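Local coordinates for putative Killer protein (Pseudomonas putida, PDB 6F8S) that is probably a HigB-like, RelE-type toxin of a type II toxin-antitoxin system that cleaves messenger RNA to halt translation, at residues Gly56-Ser61 and Gln77-Phe82. Numbering follows the deposited sequence.
Sequences GNRLES and QWRLCF
Arg79 reaches from its strand to the loop at Arg58 and Glu60, and its guanidinium shows how one flat cation can serve different partners at its edge and over its face. At the edge, NH2 of Arg79 donates to the carbonyl O of Arg58 over 3.0 Å, a fairly straight bond (160° at the hydrogen) that lies in the guanidinium plane and falls on a lone pair of the oxygen. NH1 of Arg79 adds a weak second bond to the same O, at 3.4 Å. Over one face lies the Glu60 carboxylate, nearly parallel to the guanidinium (planes 15° apart), with OE1 of Glu60 above its centre. OE2 of Glu60 stands 3.4 Å from NH2 of Arg79, but well out of the plane, making this salt bridge one of charge alone, with no N-H aimed at the oxygen. The Arg58 guanidinium is set almost perpendicular to that of Arg79, whose NH2 meets its face. Glu60 OE2 also pairs with NH2 of Arg58, joining all three residues in a salt-bridge network. An Arg79 chain extended from CG to NE carries the charged group across to the loop, where Ser71 on strand 69-73 takes a further hydrogen bond from NH1. Backbone bonds of Asn57 with Arg73 and of Glu60 with Ser71 hold the loop along that strand. Away from the charges, CD1 of Leu59 packs 4.3 Å from CZ of Phe82, which itself touches Leu42 of helix 31-44. Thus the loop is tied across strand 69-73 to the middle strand of the three-stranded antiparallel sheet of this RelE-like (HigB) domain, and the Glu60 carboxylate, shared by both guanidiniums, probably makes their close approach favourable, while the Arg58 carbonyl directs the Arg79 group.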
loop_
_atom_site.group_PDB
_atom_site.type_symbol
_atom_site.label_atom_id
_atom_site.label_comp_id
_atom_site.label_asym_id
_atom_site.label_seq_id
_atom_site.Cartn_x
_atom_site.Cartn_y
_atom_site.Cartn_z
ATOM N N GLY B 56 -13.899 13.966 -11.112
ATOM C CA GLY B 56 -14.619 12.866 -11.732
ATOM C C GLY B 56 -15.493 12.048 -10.787
ATOM O O GLY B 56 -16.368 11.320 -11.238
ATOM N N ASN B 57 -15.257 12.147 -9.478
ATOM C CA ASN B 57 -16.076 11.414 -8.519
ATOM C C ASN B 57 -17.370 12.122 -8.212
ATOM O O ASN B 57 -18.334 11.475 -7.803
ATOM C CB ASN B 57 -15.320 11.181 -7.215
ATOM C CG ASN B 57 -14.482 9.936 -7.256
ATOM O OD1 ASN B 57 -14.437 9.239 -8.271
ATOM N ND2 ASN B 57 -13.780 9.658 -6.158
ATOM N N ARG B 58 -17.375 13.446 -8.406
ATOM C CA ARG B 58 -18.504 14.308 -8.046
ATOM C C ARG B 58 -19.109 13.863 -6.719
ATOM O O ARG B 58 -20.292 13.563 -6.641
ATOM C CB ARG B 58 -19.573 14.303 -9.152
ATOM C CG ARG B 58 -19.998 15.683 -9.639
ATOM C CD ARG B 58 -21.246 15.601 -10.527
ATOM N NE ARG B 58 -22.482 15.912 -9.803
ATOM C CZ ARG B 58 -23.652 15.286 -9.972
ATOM N NH1 ARG B 58 -23.791 14.291 -10.859
ATOM N NH2 ARG B 58 -24.701 15.664 -9.246
ATOM N N LEU B 59 -18.271 13.798 -5.683
ATOM C CA LEU B 59 -18.686 13.269 -4.385
ATOM C C LEU B 59 -19.877 14.040 -3.809
ATOM O O LEU B 59 -19.912 15.272 -3.838
ATOM C CB LEU B 59 -17.519 13.292 -3.389
ATOM C CG LEU B 59 -17.845 12.622 -2.052
ATOM C CD1 LEU B 59 -18.113 11.157 -2.268
ATOM C CD2 LEU B 59 -16.742 12.772 -1.030
ATOM N N GLU B 60 -20.858 13.298 -3.303
ATOM C CA GLU B 60 -22.026 13.887 -2.654
ATOM C C GLU B 60 -22.378 13.121 -1.388
ATOM O O GLU B 60 -21.893 12.015 -1.175
ATOM C CB GLU B 60 -23.214 13.929 -3.625
ATOM C CG GLU B 60 -22.926 14.801 -4.835
ATOM C CD GLU B 60 -23.996 14.753 -5.898
ATOM O OE1 GLU B 60 -24.968 13.972 -5.752
ATOM O OE2 GLU B 60 -23.847 15.494 -6.898
ATOM N N SER B 61 -23.206 13.721 -0.540
ATOM C CA SER B 61 -23.517 13.134 0.757
ATOM C C SER B 61 -25.020 13.042 0.974
ATOM O O SER B 61 -25.494 12.175 1.708
ATOM C CB SER B 61 -22.873 13.948 1.880
ATOM O OG SER B 61 -21.478 14.114 1.658
ATOM N N GLN B 77 -26.327 7.684 -14.609
ATOM C CA GLN B 77 -27.350 6.812 -14.036
ATOM C C GLN B 77 -26.906 6.218 -12.685
ATOM O O GLN B 77 -27.661 6.239 -11.719
ATOM C CB GLN B 77 -27.720 5.684 -15.030
ATOM C CG GLN B 77 -28.860 4.803 -14.531
ATOM C CD GLN B 77 -29.143 3.580 -15.403
ATOM O OE1 GLN B 77 -28.484 3.359 -16.424
ATOM N NE2 GLN B 77 -30.133 2.779 -15.001
ATOM N N TRP B 78 -25.684 5.691 -12.624
ATOM C CA TRP B 78 -25.253 4.897 -11.472
ATOM C C TRP B 78 -24.250 5.596 -10.592
ATOM O O TRP B 78 -23.327 6.255 -11.084
ATOM C CB TRP B 78 -24.637 3.580 -11.924
ATOM C CG TRP B 78 -25.589 2.667 -12.597
ATOM C CD1 TRP B 78 -25.660 2.416 -13.920
ATOM C CD2 TRP B 78 -26.610 1.870 -11.975
ATOM N NE1 TRP B 78 -26.657 1.511 -14.173
ATOM C CE2 TRP B 78 -27.259 1.161 -12.996
ATOM C CE3 TRP B 78 -27.034 1.692 -10.655
ATOM C CZ2 TRP B 78 -28.316 0.281 -12.745
ATOM C CZ3 TRP B 78 -28.083 0.816 -10.405
ATOM C CH2 TRP B 78 -28.716 0.128 -11.448
ATOM N N ARG B 79 -24.431 5.410 -9.286
ATOM C CA ARG B 79 -23.502 5.887 -8.281
ATOM C C ARG B 79 -23.171 4.804 -7.268
ATOM O O ARG B 79 -24.037 4.023 -6.871
ATOM C CB ARG B 79 -24.077 7.097 -7.555
ATOM C CG ARG B 79 -23.937 8.378 -8.337
ATOM C CD ARG B 79 -24.613 9.540 -7.635
ATOM N NE ARG B 79 -24.091 10.787 -8.175
ATOM C CZ ARG B 79 -23.090 11.474 -7.633
ATOM N NH1 ARG B 79 -22.516 11.059 -6.510
ATOM N NH2 ARG B 79 -22.669 12.587 -8.209
ATOM N N LEU B 80 -21.911 4.781 -6.840
ATOM C CA LEU B 80 -21.489 3.953 -5.713
ATOM C C LEU B 80 -21.742 4.665 -4.390
ATOM O O LEU B 80 -21.159 5.696 -4.143
ATOM C CB LEU B 80 -20.009 3.596 -5.842
ATOM C CG LEU B 80 -19.742 2.549 -6.920
ATOM C CD1 LEU B 80 -18.311 2.617 -7.400
ATOM C CD2 LEU B 80 -20.075 1.152 -6.388
ATOM N N CYS B 81 -22.634 4.119 -3.567
ATOM C CA CYS B 81 -22.852 4.583 -2.189
ATOM C C CYS B 81 -21.930 3.817 -1.248
ATOM O O CYS B 81 -21.603 2.659 -1.504
ATOM C CB CYS B 81 -24.317 4.392 -1.747
ATOM S SG CYS B 81 -25.368 5.882 -1.760
ATOM N N PHE B 82 -21.522 4.464 -0.158
ATOM C CA PHE B 82 -20.664 3.828 0.848
ATOM C C PHE B 82 -20.607 4.641 2.138
ATOM O O PHE B 82 -20.957 5.832 2.168
ATOM C CB PHE B 82 -19.235 3.647 0.320
ATOM C CG PHE B 82 -18.524 4.955 0.057
ATOM C CD1 PHE B 82 -18.619 5.578 -1.177
ATOM C CD2 PHE B 82 -17.787 5.572 1.050
ATOM C CE1 PHE B 82 -17.977 6.796 -1.414
ATOM C CE2 PHE B 82 -17.150 6.783 0.817
ATOM C CZ PHE B 82 -17.249 7.392 -0.419
#